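Local coordinates for geranylgeranyl pyrophosphate synthetase (Pyrococcus horikoshii, PDB 1WY0), which probably builds geranylgeranyl diphosphate by condensing isopentenyl diphosphate with allylic diphosphates, as expected of a polyprenyl synthetase, at residues A[85-89]-A[90-94]; A[118-121]-A[122-125]; A[172-175]-A[176-180]; A[194-197]-A[198-201]; A[259-262]-A[263-266]. All coordinates share one frame; numbering follows the deposited sequence.

All five contacts are local, each joining neighbouring turns of the chain or the end of a helix to its loop; they follow one another in series, and none nests in or crosses another. Interaction 1 closes helix 69-90 where it runs into the acidic loop. Interaction 2 lies on helix 107-126, and like interaction 1 it touches the second subunit. Interaction 3 is a widened turn inside helix 167-193, its nearest atoms about 4 Å from those of interaction 1. Interaction 4 starts helix 197-224, the next helix in the chain, and interaction 5 finishes helix 256-264 far away, the centres of these last two being 48 Å apart.

Interaction 1 of 5, residues A[85-89]-A[90-94]; sequences HDDIM and DMDET
D87 and D92 meet because their first torsions differ: CG of D92 stands anti to its backbone N (chi1 -161°) and faces back to the helix, while CG of D87 lies beside its own N (chi1 -89°) and leans forward to the turn. Their carboxylates come together with planes 60° apart, OD1 of D87 lying 3.3 Å from OD2 of D92. Two acceptors face each other there, a closeness probably eased by R95, which makes a salt bridge with OD2 of D87 and a weak, long ion pair with OD2 of D92. A water donates to OD1 of D87 at 2.8 Å and, weakly, to OD2 of D90 at 3.2 Å, joining these two carboxylates.

The backbone sets the spacing. The amide N of D90 completes a last helical bond to O of D86, 2.8 Å long and nearly straight. M91 then takes positive phi, and N of D92 turns back to O of D87 at 3.0 Å; the bond resembles the six-to-one closure of a Schellman motif. Beside the turn, D86 and M89 pack on Q153 of helix 132-159, and M89 also reaches L112 of the second subunit.

The sequence D86-D87-I88-M89-D90 is the first aspartate-rich DDxxD motif of polyprenyl synthetases. In relatives these aspartates bind magnesium and substrate diphosphate, and the same is probable here. The clustered negative charge would probably favour cations, with R95 partly offsetting it at D87.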
loop_
_atom_site.group_PDB
_atom_site.type_symbol
_atom_site.label_atom_id
_atom_site.label_comp_id
_atom_site.label_asym_id
_atom_site.label_seq_id
_atom_site.Cartn_x
_atom_site.Cartn_y
_atom_site.Cartn_z
ATOM N N HIS A 85 4.029 -8.476 -0.438
ATOM C CA HIS A 85 3.676 -8.219 -1.830
ATOM C C HIS A 85 4.693 -8.827 -2.799
ATOM O O HIS A 85 4.359 -9.354 -3.853
ATOM C CB HIS A 85 3.605 -6.705 -2.030
ATOM C CG HIS A 85 2.269 -6.195 -1.560
ATOM N ND1 HIS A 85 1.857 -4.915 -1.736
ATOM C CD2 HIS A 85 1.255 -6.902 -0.904
ATOM C CE1 HIS A 85 0.621 -4.855 -1.202
ATOM N NE2 HIS A 85 0.236 -6.030 -0.697
ATOM N N ASP A 86 5.980 -8.698 -2.428
ATOM C CA ASP A 86 7.034 -9.222 -3.290
ATOM C C ASP A 86 6.973 -10.748 -3.400
ATOM O O ASP A 86 7.325 -11.346 -4.407
ATOM C CB ASP A 86 8.381 -8.794 -2.708
ATOM C CG ASP A 86 8.690 -7.369 -3.147
ATOM O OD1 ASP A 86 7.847 -6.785 -3.831
ATOM O OD2 ASP A 86 9.748 -6.857 -2.795
ATOM N N ASP A 87 6.545 -11.383 -2.293
ATOM C CA ASP A 87 6.433 -12.837 -2.304
ATOM C C ASP A 87 5.343 -13.308 -3.271
ATOM O O ASP A 87 5.399 -14.396 -3.829
ATOM C CB ASP A 87 6.112 -13.302 -0.881
ATOM C CG ASP A 87 7.413 -13.545 -0.130
ATOM O OD1 ASP A 87 8.464 -13.221 -0.684
ATOM O OD2 ASP A 87 7.365 -14.052 0.987
ATOM N N ILE A 88 4.325 -12.460 -3.417
ATOM C CA ILE A 88 3.209 -12.760 -4.314
ATOM C C ILE A 88 3.726 -12.715 -5.740
ATOM O O ILE A 88 3.415 -13.572 -6.563
ATOM C CB ILE A 88 2.063 -11.709 -4.215
ATOM C CG1 ILE A 88 1.340 -11.825 -2.878
ATOM C CG2 ILE A 88 1.077 -11.915 -5.361
ATOM C CD1 ILE A 88 0.271 -10.788 -2.665
ATOM N N MET A 89 4.531 -11.702 -6.014
ATOM C CA MET A 89 5.095 -11.497 -7.336
ATOM C C MET A 89 6.162 -12.511 -7.716
ATOM O O MET A 89 6.127 -13.070 -8.814
ATOM C CB MET A 89 5.654 -10.078 -7.427
ATOM C CG MET A 89 4.583 -9.011 -7.244
ATOM S SD MET A 89 5.234 -7.365 -7.463
ATOM C CE MET A 89 4.266 -6.414 -6.311
ATOM N N ASP A 90 7.101 -12.743 -6.803
ATOM C CA ASP A 90 8.197 -13.679 -7.019
ATOM C C ASP A 90 7.728 -15.131 -6.974
ATOM O O ASP A 90 8.493 -16.044 -7.288
ATOM C CB ASP A 90 9.285 -13.459 -5.953
ATOM C CG ASP A 90 10.123 -12.204 -6.208
ATOM O OD1 ASP A 90 9.613 -11.249 -6.834
ATOM O OD2 ASP A 90 11.295 -12.163 -5.767
ATOM N N MET A 91 6.476 -15.347 -6.588
ATOM C CA MET A 91 5.949 -16.700 -6.483
ATOM C C MET A 91 6.748 -17.481 -5.426
ATOM O O MET A 91 6.976 -18.682 -5.560
ATOM C CB MET A 91 6.033 -17.406 -7.841
ATOM C CG MET A 91 5.204 -16.732 -8.935
ATOM S SD MET A 91 5.226 -17.587 -10.542
ATOM C CE MET A 91 3.823 -18.754 -10.323
ATOM N N ASP A 92 7.165 -16.782 -4.374
ATOM C CA ASP A 92 7.939 -17.371 -3.292
ATOM C C ASP A 92 7.092 -18.365 -2.503
ATOM O O ASP A 92 6.015 -18.060 -2.004
ATOM C CB ASP A 92 8.403 -16.240 -2.368
ATOM C CG ASP A 92 9.570 -16.716 -1.509
ATOM O OD1 ASP A 92 10.354 -17.524 -2.004
ATOM O OD2 ASP A 92 9.704 -16.246 -0.383
ATOM N N GLU A 93 7.588 -19.611 -2.441
ATOM C CA GLU A 93 6.827 -20.631 -1.736
ATOM C C GLU A 93 6.832 -20.412 -0.218
ATOM O O GLU A 93 5.795 -20.314 0.424
ATOM C CB GLU A 93 7.411 -22.000 -2.089
ATOM C CG GLU A 93 6.327 -23.019 -2.452
ATOM C CD GLU A 93 5.935 -22.863 -3.907
ATOM O OE1 GLU A 93 5.299 -23.761 -4.440
ATOM O OE2 GLU A 93 6.235 -21.821 -4.485
ATOM N N THR A 94 8.046 -20.367 0.364
ATOM C CA THR A 94 8.123 -20.278 1.822
ATOM C C THR A 94 9.233 -19.355 2.323
ATOM O O THR A 94 10.418 -19.562 2.085
ATOM C CB THR A 94 8.339 -21.690 2.386
ATOM O OG1 THR A 94 9.701 -22.083 2.170
ATOM C CG2 THR A 94 7.410 -22.692 1.689
HETATM O O HOH W 1 10.344 -12.786 -2.763
#

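Interaction 2 of 5, residues A[118-121]-A[122-125]; sequences FSKA and FEAV
F118 and F122 sit one turn apart on helix 107-126, whose backbone bonds run from N of E123 to O of S119 (3.1 Å), from N of A124 to O of K120 (2.8 Å) and from N of V125 to O of A121 (3.0 Å). The side chains of F118 and F122 lie alongside and point the same way, yet the planes of their rings are 67° apart. The edge of F122 is presented to the face of F118 in an offset edge-to-face pair, with centroids 5.4 Å apart. CE2 of F122 does the touching, lying over one face of F118 and 3.6 Å from its CE1. CD2 of F122 also comes 3.4 Å from the carbonyl O of F118, which lies near the plane of the ring, at its edge. The first torsions explain the pairing: CG of F118 is anti to its backbone N (chi1 -163°), whereas that of F122 is anti to the carbonyl carbon (chi1 -76°).

Elsewhere round the helix, K120 bends at chi2 to run beside E123, and NZ meets OE1 at 3.4 Å in a long, weak salt bridge. Each has a stronger partner elsewhere, NZ the carbonyl O of L25 and E123 the guanidinium of R127.

Across the dimer, F122 stacks on F122 of the second subunit and F118 meets F118 of that subunit. Within its own chain F118 stacks on Y81, a mercury ligand in this crystal. Here helix 107-126 lies in the dimer interface of an all-helical isoprenoid synthase fold, and the phenylalanines pair across it.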
loop_
_atom_site.group_PDB
_atom_site.type_symbol
_atom_site.label_atom_id
_atom_site.label_comp_id
_atom_site.label_asym_id
_atom_site.label_seq_id
_atom_site.Cartn_x
_atom_site.Cartn_y
_atom_site.Cartn_z
ATOM N N PHE A 118 1.384 -1.465 5.348
ATOM C CA PHE A 118 1.873 -0.174 4.821
ATOM C C PHE A 118 1.160 0.983 5.533
ATOM O O PHE A 118 1.789 1.952 5.961
ATOM C CB PHE A 118 1.631 -0.073 3.301
ATOM C CG PHE A 118 2.451 1.005 2.620
ATOM C CD1 PHE A 118 3.646 1.422 3.157
ATOM C CD2 PHE A 118 2.025 1.598 1.436
ATOM C CE1 PHE A 118 4.411 2.404 2.545
ATOM C CE2 PHE A 118 2.803 2.597 0.809
ATOM C CZ PHE A 118 3.994 2.989 1.374
ATOM N N SER A 119 -0.154 0.875 5.634
ATOM C CA SER A 119 -0.970 1.864 6.313
ATOM C C SER A 119 -0.512 2.011 7.777
ATOM O O SER A 119 -0.462 3.115 8.317
ATOM C CB SER A 119 -2.435 1.417 6.273
ATOM O OG SER A 119 -3.275 2.329 6.959
ATOM N N LYS A 120 -0.178 0.895 8.420
ATOM C CA LYS A 120 0.176 1.092 9.824
ATOM C C LYS A 120 1.592 1.661 9.988
ATOM O O LYS A 120 1.913 2.326 10.965
ATOM C CB LYS A 120 0.072 -0.258 10.536
ATOM C CG LYS A 120 -1.366 -0.777 10.587
ATOM C CD LYS A 120 -1.994 -0.611 11.973
ATOM C CE LYS A 120 -3.469 -1.020 12.002
ATOM N NZ LYS A 120 -4.076 -0.588 13.259
ATOM N N ALA A 121 2.462 1.551 8.991
ATOM C CA ALA A 121 3.749 2.221 9.046
ATOM C C ALA A 121 3.531 3.725 9.233
ATOM O O ALA A 121 4.248 4.376 9.993
ATOM C CB ALA A 121 4.531 1.954 7.768
ATOM N N PHE A 122 2.553 4.277 8.522
ATOM C CA PHE A 122 2.286 5.701 8.652
ATOM C C PHE A 122 1.493 5.994 9.922
ATOM O O PHE A 122 1.547 7.081 10.483
ATOM C CB PHE A 122 1.492 6.152 7.426
ATOM C CG PHE A 122 2.403 6.252 6.239
ATOM C CD1 PHE A 122 3.210 7.373 6.086
ATOM C CD2 PHE A 122 2.433 5.233 5.301
ATOM C CE1 PHE A 122 4.052 7.470 4.987
ATOM C CE2 PHE A 122 3.282 5.338 4.202
ATOM C CZ PHE A 122 4.094 6.454 4.042
ATOM N N GLU A 123 0.754 5.019 10.445
ATOM C CA GLU A 123 0.123 5.319 11.698
ATOM C C GLU A 123 1.178 5.343 12.770
ATOM O O GLU A 123 1.108 6.109 13.722
ATOM C CB GLU A 123 -0.889 4.233 12.015
ATOM C CG GLU A 123 -1.791 4.644 13.171
ATOM C CD GLU A 123 -2.413 3.419 13.797
ATOM O OE1 GLU A 123 -2.813 2.527 13.068
ATOM O OE2 GLU A 123 -2.524 3.381 15.019
ATOM N N ALA A 124 2.242 4.566 12.578
ATOM C CA ALA A 124 3.393 4.578 13.481
ATOM C C ALA A 124 4.127 5.911 13.364
ATOM O O ALA A 124 4.581 6.464 14.358
ATOM C CB ALA A 124 4.345 3.433 13.142
ATOM N N VAL A 125 4.251 6.417 12.143
ATOM C CA VAL A 125 4.916 7.693 11.919
ATOM C C VAL A 125 4.169 8.810 12.642
ATOM O O VAL A 125 4.783 9.698 13.223
ATOM C CB VAL A 125 4.970 8.044 10.420
ATOM C CG1 VAL A 125 5.477 9.464 10.232
ATOM C CG2 VAL A 125 5.879 7.071 9.695
#

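Interaction 3 of 5, residues A[172-175]-A[176-180]; sequences EMIS and GKTGA
M173 and K177 lie alongside one another and point the same way, whereas I174 and T178 pass at a slant. M173 bends at chi2 and chi3, which lays SD 3.9 Å from CD of K177, against the aliphatic part of the lysine. That lysine runs on extended to a salt bridge with D156 and a hydrogen bond with Q153, both on helix 132-159. In the second pair OG1 of T178 does the touching. With chi1 at 53° it sits between its own backbone N and carbonyl carbon, where it can donate to O of I174 at 3.2 Å while lying 3.5 Å from CG1 of the same residue.

The residues G176-K177-T178 fall where polyprenyl synthetases carry their lysine-threonine motif, and in relatives this lysine binds substrate diphosphate; a similar role for K177 is probable. Here helix 167-193 widens into a pi-type turn. O of I174 is gripped by three donors: besides the threonine hydroxyl, N of T178 reaches it at 3.1 Å, and N of G179 at 3.3 Å in an almost straight bond (178°) that spans five residues. One step earlier, O of M173 takes N of K177 at 2.9 Å and N of G176 from above the carbonyl plane. On the face turned to helix 197-224, I174 packs on I212 and Q215, and OG of S175 meets R208 in a weak hydrogen bond.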
loop_
_atom_site.group_PDB
_atom_site.type_symbol
_atom_site.label_atom_id
_atom_site.label_comp_id
_atom_site.label_asym_id
_atom_site.label_seq_id
_atom_site.Cartn_x
_atom_site.Cartn_y
_atom_site.Cartn_z
ATOM N N GLU A 172 20.816 0.141 -10.575
ATOM C CA GLU A 172 19.801 1.173 -10.434
ATOM C C GLU A 172 18.567 0.564 -9.756
ATOM O O GLU A 172 17.861 1.227 -9.001
ATOM C CB GLU A 172 19.438 1.745 -11.806
ATOM C CG GLU A 172 18.346 2.790 -11.761
ATOM C CD GLU A 172 17.930 3.268 -13.137
ATOM O OE1 GLU A 172 17.909 2.433 -14.061
ATOM O OE2 GLU A 172 17.604 4.470 -13.290
ATOM N N MET A 173 18.349 -0.720 -10.014
ATOM C CA MET A 173 17.227 -1.458 -9.462
ATOM C C MET A 173 17.451 -1.773 -7.984
ATOM O O MET A 173 16.615 -1.443 -7.130
ATOM C CB MET A 173 17.043 -2.748 -10.268
ATOM C CG MET A 173 15.959 -3.710 -9.761
ATOM S SD MET A 173 16.416 -4.679 -8.297
ATOM C CE MET A 173 17.417 -6.001 -9.009
ATOM N N ILE A 174 18.588 -2.392 -7.677
ATOM C CA ILE A 174 18.823 -2.770 -6.288
ATOM C C ILE A 174 18.903 -1.543 -5.376
ATOM O O ILE A 174 18.563 -1.578 -4.200
ATOM C CB ILE A 174 20.135 -3.551 -6.220
ATOM C CG1 ILE A 174 20.222 -4.323 -4.902
ATOM C CG2 ILE A 174 21.325 -2.576 -6.273
ATOM C CD1 ILE A 174 19.183 -5.442 -4.813
ATOM N N SER A 175 19.413 -0.439 -5.952
ATOM C CA SER A 175 19.547 0.782 -5.167
ATOM C C SER A 175 18.217 1.199 -4.539
ATOM O O SER A 175 18.148 1.730 -3.439
ATOM C CB SER A 175 20.058 1.889 -6.091
ATOM O OG SER A 175 20.098 3.124 -5.375
ATOM N N GLY A 176 17.130 0.976 -5.299
ATOM C CA GLY A 176 15.842 1.417 -4.788
ATOM C C GLY A 176 15.119 0.293 -4.042
ATOM O O GLY A 176 14.368 0.515 -3.102
ATOM N N LYS A 177 15.334 -0.950 -4.523
ATOM C CA LYS A 177 14.695 -2.080 -3.855
ATOM C C LYS A 177 15.086 -2.145 -2.378
ATOM O O LYS A 177 14.259 -2.082 -1.481
ATOM C CB LYS A 177 15.093 -3.380 -4.565
ATOM C CG LYS A 177 14.149 -4.537 -4.216
ATOM C CD LYS A 177 14.193 -5.673 -5.242
ATOM C CE LYS A 177 13.772 -7.022 -4.647
ATOM N NZ LYS A 177 13.195 -7.864 -5.695
ATOM N N THR A 178 16.406 -2.302 -2.138
ATOM C CA THR A 178 16.872 -2.509 -0.767
ATOM C C THR A 178 17.619 -1.293 -0.203
ATOM O O THR A 178 17.519 -0.954 0.971
ATOM C CB THR A 178 17.791 -3.732 -0.762
ATOM O OG1 THR A 178 18.808 -3.554 -1.747
ATOM C CG2 THR A 178 16.993 -4.997 -1.094
ATOM N N GLY A 179 18.424 -0.656 -1.074
ATOM C CA GLY A 179 19.266 0.449 -0.616
ATOM C C GLY A 179 18.455 1.589 0.008
ATOM O O GLY A 179 18.804 2.140 1.044
ATOM N N ALA A 180 17.369 1.975 -0.690
ATOM C CA ALA A 180 16.605 3.144 -0.259
ATOM C C ALA A 180 16.146 3.048 1.200
ATOM O O ALA A 180 16.318 3.961 1.999
ATOM C CB ALA A 180 15.392 3.291 -1.179
#

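Interaction 4 of 5, residues A[194-197]-A[198-201]; sequences TDNE and EYIK
N196 caps the start of helix 197-224: it is the last residue of the loop 194-196, at the N-cap position, and points its side chain to the next turn, with T194 and D195 leading in. Backbone bonds then take up the helical pattern, from N of I200 to O of N196 and from N of K201 to O of E197, each 3.2 Å long.

This is a classic N-cap in the all-helical polyprenyl synthetase fold. CG of N196 is anti to its backbone N (chi1 -176°), which carries OD1 over the opening turn. There it takes two amides: N of E198 at 2.7 Å, tilted only slightly from the carbonyl plane of the side chain, and N of Y199 at 3.2 Å, which stands well above that plane. The two bonds satisfy amides at the first turn and fix the rotation of the carboxamide, so its amide plane can stack on the ring of Y199 at 23°.

T194 comes to the same ring at its edge, OG1 lying 3.5 Å from CD1 of Y199 and also weakly accepting from N of N196. The side chain of I200 slides past that of T194 in the opposite direction, then packs on K187 and I191 of helix 167-193. E197 folds back at chi2 beside I200, and its OE1 forms a salt bridge with R137. Loop residues V61, L321 and P322 pack against Y199. On the stacked face, ND2 of N196 sits 3.2 Å above the plane of the Y199 ring, over its centre, and 3.3 Å from CZ.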
loop_
_atom_site.group_PDB
_atom_site.type_symbol
_atom_site.label_atom_id
_atom_site.label_comp_id
_atom_site.label_asym_id
_atom_site.label_seq_id
_atom_site.Cartn_x
_atom_site.Cartn_y
_atom_site.Cartn_z
ATOM N N THR A 194 19.788 14.815 15.684
ATOM C CA THR A 194 20.850 15.759 15.339
ATOM C C THR A 194 20.445 16.705 14.204
ATOM O O THR A 194 19.714 16.351 13.289
ATOM C CB THR A 194 22.083 14.960 14.918
ATOM O OG1 THR A 194 23.220 15.826 14.921
ATOM C CG2 THR A 194 21.891 14.405 13.502
ATOM N N ASP A 195 20.926 17.960 14.312
ATOM C CA ASP A 195 20.688 18.927 13.246
ATOM C C ASP A 195 21.968 19.199 12.450
ATOM O O ASP A 195 22.159 20.251 11.853
ATOM C CB ASP A 195 20.186 20.229 13.877
ATOM C CG ASP A 195 18.691 20.122 14.142
ATOM O OD1 ASP A 195 17.927 20.251 13.184
ATOM O OD2 ASP A 195 18.309 19.908 15.289
ATOM N N ASN A 196 22.882 18.211 12.496
ATOM C CA ASN A 196 24.138 18.347 11.766
ATOM C C ASN A 196 24.056 17.677 10.391
ATOM O O ASN A 196 24.145 16.465 10.247
ATOM C CB ASN A 196 25.244 17.697 12.599
ATOM C CG ASN A 196 26.573 17.896 11.917
ATOM O OD1 ASN A 196 26.671 17.974 10.697
ATOM N ND2 ASN A 196 27.630 17.970 12.744
ATOM N N GLU A 197 23.843 18.519 9.363
ATOM C CA GLU A 197 23.632 17.992 8.020
ATOM C C GLU A 197 24.811 17.153 7.522
ATOM O O GLU A 197 24.730 16.444 6.528
ATOM C CB GLU A 197 23.400 19.171 7.075
ATOM C CG GLU A 197 22.076 19.884 7.348
ATOM C CD GLU A 197 20.941 18.891 7.236
ATOM O OE1 GLU A 197 20.963 18.076 6.326
ATOM O OE2 GLU A 197 20.035 18.948 8.065
ATOM N N GLU A 198 25.953 17.284 8.223
ATOM C CA GLU A 198 27.115 16.514 7.797
ATOM C C GLU A 198 27.038 15.077 8.311
ATOM O O GLU A 198 27.451 14.124 7.661
ATOM C CB GLU A 198 28.369 17.198 8.342
ATOM C CG GLU A 198 29.530 17.164 7.348
ATOM C CD GLU A 198 29.022 17.497 5.963
ATOM O OE1 GLU A 198 28.316 16.682 5.385
ATOM O OE2 GLU A 198 29.360 18.567 5.460
ATOM N N TYR A 199 26.526 14.947 9.551
ATOM C CA TYR A 199 26.267 13.616 10.085
ATOM C C TYR A 199 25.254 12.874 9.210
ATOM O O TYR A 199 25.469 11.760 8.751
ATOM C CB TYR A 199 25.678 13.768 11.489
ATOM C CG TYR A 199 26.687 14.296 12.448
ATOM C CD1 TYR A 199 26.278 14.704 13.717
ATOM C CD2 TYR A 199 28.042 14.338 12.116
ATOM C CE1 TYR A 199 27.210 15.133 14.648
ATOM C CE2 TYR A 199 28.975 14.779 13.046
ATOM C CZ TYR A 199 28.562 15.180 14.304
ATOM O OH TYR A 199 29.486 15.606 15.241
ATOM N N ILE A 200 24.092 13.532 9.024
ATOM C CA ILE A 200 23.011 12.910 8.269
ATOM C C ILE A 200 23.473 12.433 6.888
ATOM O O ILE A 200 23.094 11.375 6.403
ATOM C CB ILE A 200 21.874 13.925 8.127
ATOM C CG1 ILE A 200 21.236 14.199 9.493
ATOM C CG2 ILE A 200 20.780 13.356 7.206
ATOM C CD1 ILE A 200 20.253 15.371 9.457
ATOM N N LYS A 201 24.287 13.277 6.226
ATOM C CA LYS A 201 24.784 12.891 4.910
ATOM C C LYS A 201 25.736 11.696 4.994
ATOM O O LYS A 201 25.904 10.936 4.050
ATOM C CB LYS A 201 25.505 14.089 4.291
ATOM C CG LYS A 201 25.485 14.048 2.762
ATOM C CD LYS A 201 26.673 14.790 2.148
ATOM C CE LYS A 201 27.511 13.896 1.228
ATOM N NZ LYS A 201 28.823 13.663 1.833
#

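Interaction 5 of 5, residues A[259-262]-A[263-266]; sequences KQRF and LKIF
F262 and F266 form an offset aromatic stack across the C-terminal end of helix 256-264; the centre of the contact is about 29 Å from the centre of the chain. Their centroids lie 4.9 Å apart and the planes are only 21° from parallel. CE2 of F262 lies over one face of F266, displaced to its rim, and CZ of F262 is 3.8 Å from CD1 of F266.

The last turn fades as it ends. N of L263 reaches O of K259 at 3.0 Å and N of K264 reaches O of Q260 at 3.2 Å, but N of I265 makes a weak bond to O of R261, and I265 leaves helical geometry. CG2 of I265 covers one face of the R261 guanidinium, 4.0 Å from CZ. NH1 of R261 lies 3.2 Å from NZ of K264, like charges that would probably disfavour each other, but E289 holds the arginine by a salt bridge at NE.

F262 also meets the rings of F250 and F251 and packs on L293 and L294, so the stack extends a phenylalanine cluster that joins the end of helix 256-264 to helices 245-253 and 283-296 of this all-helical fold.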
loop_
_atom_site.group_PDB
_atom_site.type_symbol
_atom_site.label_atom_id
_atom_site.label_comp_id
_atom_site.label_asym_id
_atom_site.label_seq_id
_atom_site.Cartn_x
_atom_site.Cartn_y
_atom_site.Cartn_z
ATOM N N LYS A 259 27.727 -16.973 -23.322
ATOM C CA LYS A 259 26.452 -16.291 -23.114
ATOM C C LYS A 259 25.258 -17.198 -23.433
ATOM O O LYS A 259 24.303 -17.301 -22.675
ATOM C CB LYS A 259 26.421 -15.054 -24.011
ATOM C CG LYS A 259 27.017 -13.822 -23.327
ATOM C CD LYS A 259 26.313 -12.530 -23.744
ATOM C CE LYS A 259 27.297 -11.445 -24.196
ATOM N NZ LYS A 259 27.396 -11.447 -25.656
ATOM N N GLN A 260 25.343 -17.767 -24.633
ATOM C CA GLN A 260 24.262 -18.597 -25.170
ATOM C C GLN A 260 24.110 -19.918 -24.422
ATOM O O GLN A 260 23.005 -20.406 -24.224
ATOM C CB GLN A 260 24.499 -18.888 -26.655
ATOM C CG GLN A 260 24.641 -17.643 -27.517
ATOM C CD GLN A 260 23.471 -16.697 -27.355
ATOM O OE1 GLN A 260 22.321 -17.064 -27.612
ATOM N NE2 GLN A 260 23.754 -15.468 -26.925
ATOM N N ARG A 261 25.227 -20.507 -24.021
ATOM C CA ARG A 261 25.114 -21.742 -23.251
ATOM C C ARG A 261 24.569 -21.464 -21.843
ATOM O O ARG A 261 23.740 -22.182 -21.293
ATOM C CB ARG A 261 26.511 -22.360 -23.176
ATOM C CG ARG A 261 26.540 -23.675 -22.401
ATOM C CD ARG A 261 25.409 -24.619 -22.813
ATOM N NE ARG A 261 25.558 -25.916 -22.150
ATOM C CZ ARG A 261 24.500 -26.741 -22.158
ATOM N NH1 ARG A 261 23.383 -26.378 -22.763
ATOM N NH2 ARG A 261 24.575 -27.914 -21.528
ATOM N N PHE A 262 25.096 -20.380 -21.248
ATOM C CA PHE A 262 24.622 -19.973 -19.934
ATOM C C PHE A 262 23.106 -19.738 -19.933
ATOM O O PHE A 262 22.396 -20.022 -18.977
ATOM C CB PHE A 262 25.348 -18.678 -19.576
ATOM C CG PHE A 262 24.950 -18.242 -18.198
ATOM C CD1 PHE A 262 25.498 -18.883 -17.093
ATOM C CD2 PHE A 262 24.108 -17.156 -18.033
ATOM C CE1 PHE A 262 25.205 -18.425 -15.817
ATOM C CE2 PHE A 262 23.819 -16.703 -16.751
ATOM C CZ PHE A 262 24.366 -17.333 -15.641
ATOM N N LEU A 263 22.623 -19.158 -21.049
ATOM C CA LEU A 263 21.203 -18.829 -21.127
ATOM C C LEU A 263 20.318 -20.071 -21.249
ATOM O O LEU A 263 19.169 -20.097 -20.825
ATOM C CB LEU A 263 20.986 -17.898 -22.322
ATOM C CG LEU A 263 21.075 -16.422 -21.930
ATOM C CD1 LEU A 263 20.674 -15.490 -23.074
ATOM C CD2 LEU A 263 20.170 -16.064 -20.751
ATOM N N LYS A 264 20.864 -21.117 -21.890
ATOM C CA LYS A 264 20.113 -22.361 -21.940
ATOM C C LYS A 264 19.849 -22.888 -20.525
ATOM O O LYS A 264 18.747 -23.282 -20.167
ATOM C CB LYS A 264 20.915 -23.382 -22.742
ATOM C CG LYS A 264 20.652 -23.277 -24.247
ATOM C CD LYS A 264 21.034 -24.554 -24.991
ATOM C CE LYS A 264 22.361 -24.410 -25.743
ATOM N NZ LYS A 264 22.979 -25.722 -25.896
ATOM N N ILE A 265 20.929 -22.901 -19.718
ATOM C CA ILE A 265 20.828 -23.488 -18.385
ATOM C C ILE A 265 20.607 -22.439 -17.289
ATOM O O ILE A 265 20.995 -22.612 -16.140
ATOM C CB ILE A 265 22.120 -24.256 -18.102
ATOM C CG1 ILE A 265 23.323 -23.318 -18.226
ATOM C CG2 ILE A 265 22.294 -25.388 -19.129
ATOM C CD1 ILE A 265 24.650 -24.048 -18.026
ATOM N N PHE A 266 19.987 -21.305 -17.680
ATOM C CA PHE A 266 19.709 -20.214 -16.755
ATOM C C PHE A 266 18.205 -20.000 -16.576
ATOM O O PHE A 266 17.467 -19.765 -17.525
ATOM C CB PHE A 266 20.354 -18.943 -17.310
ATOM C CG PHE A 266 20.202 -17.824 -16.322
ATOM C CD1 PHE A 266 20.710 -17.969 -15.037
ATOM C CD2 PHE A 266 19.557 -16.656 -16.694
ATOM C CE1 PHE A 266 20.572 -16.935 -14.122
ATOM C CE2 PHE A 266 19.424 -15.623 -15.770
ATOM C CZ PHE A 266 19.930 -15.757 -14.484
#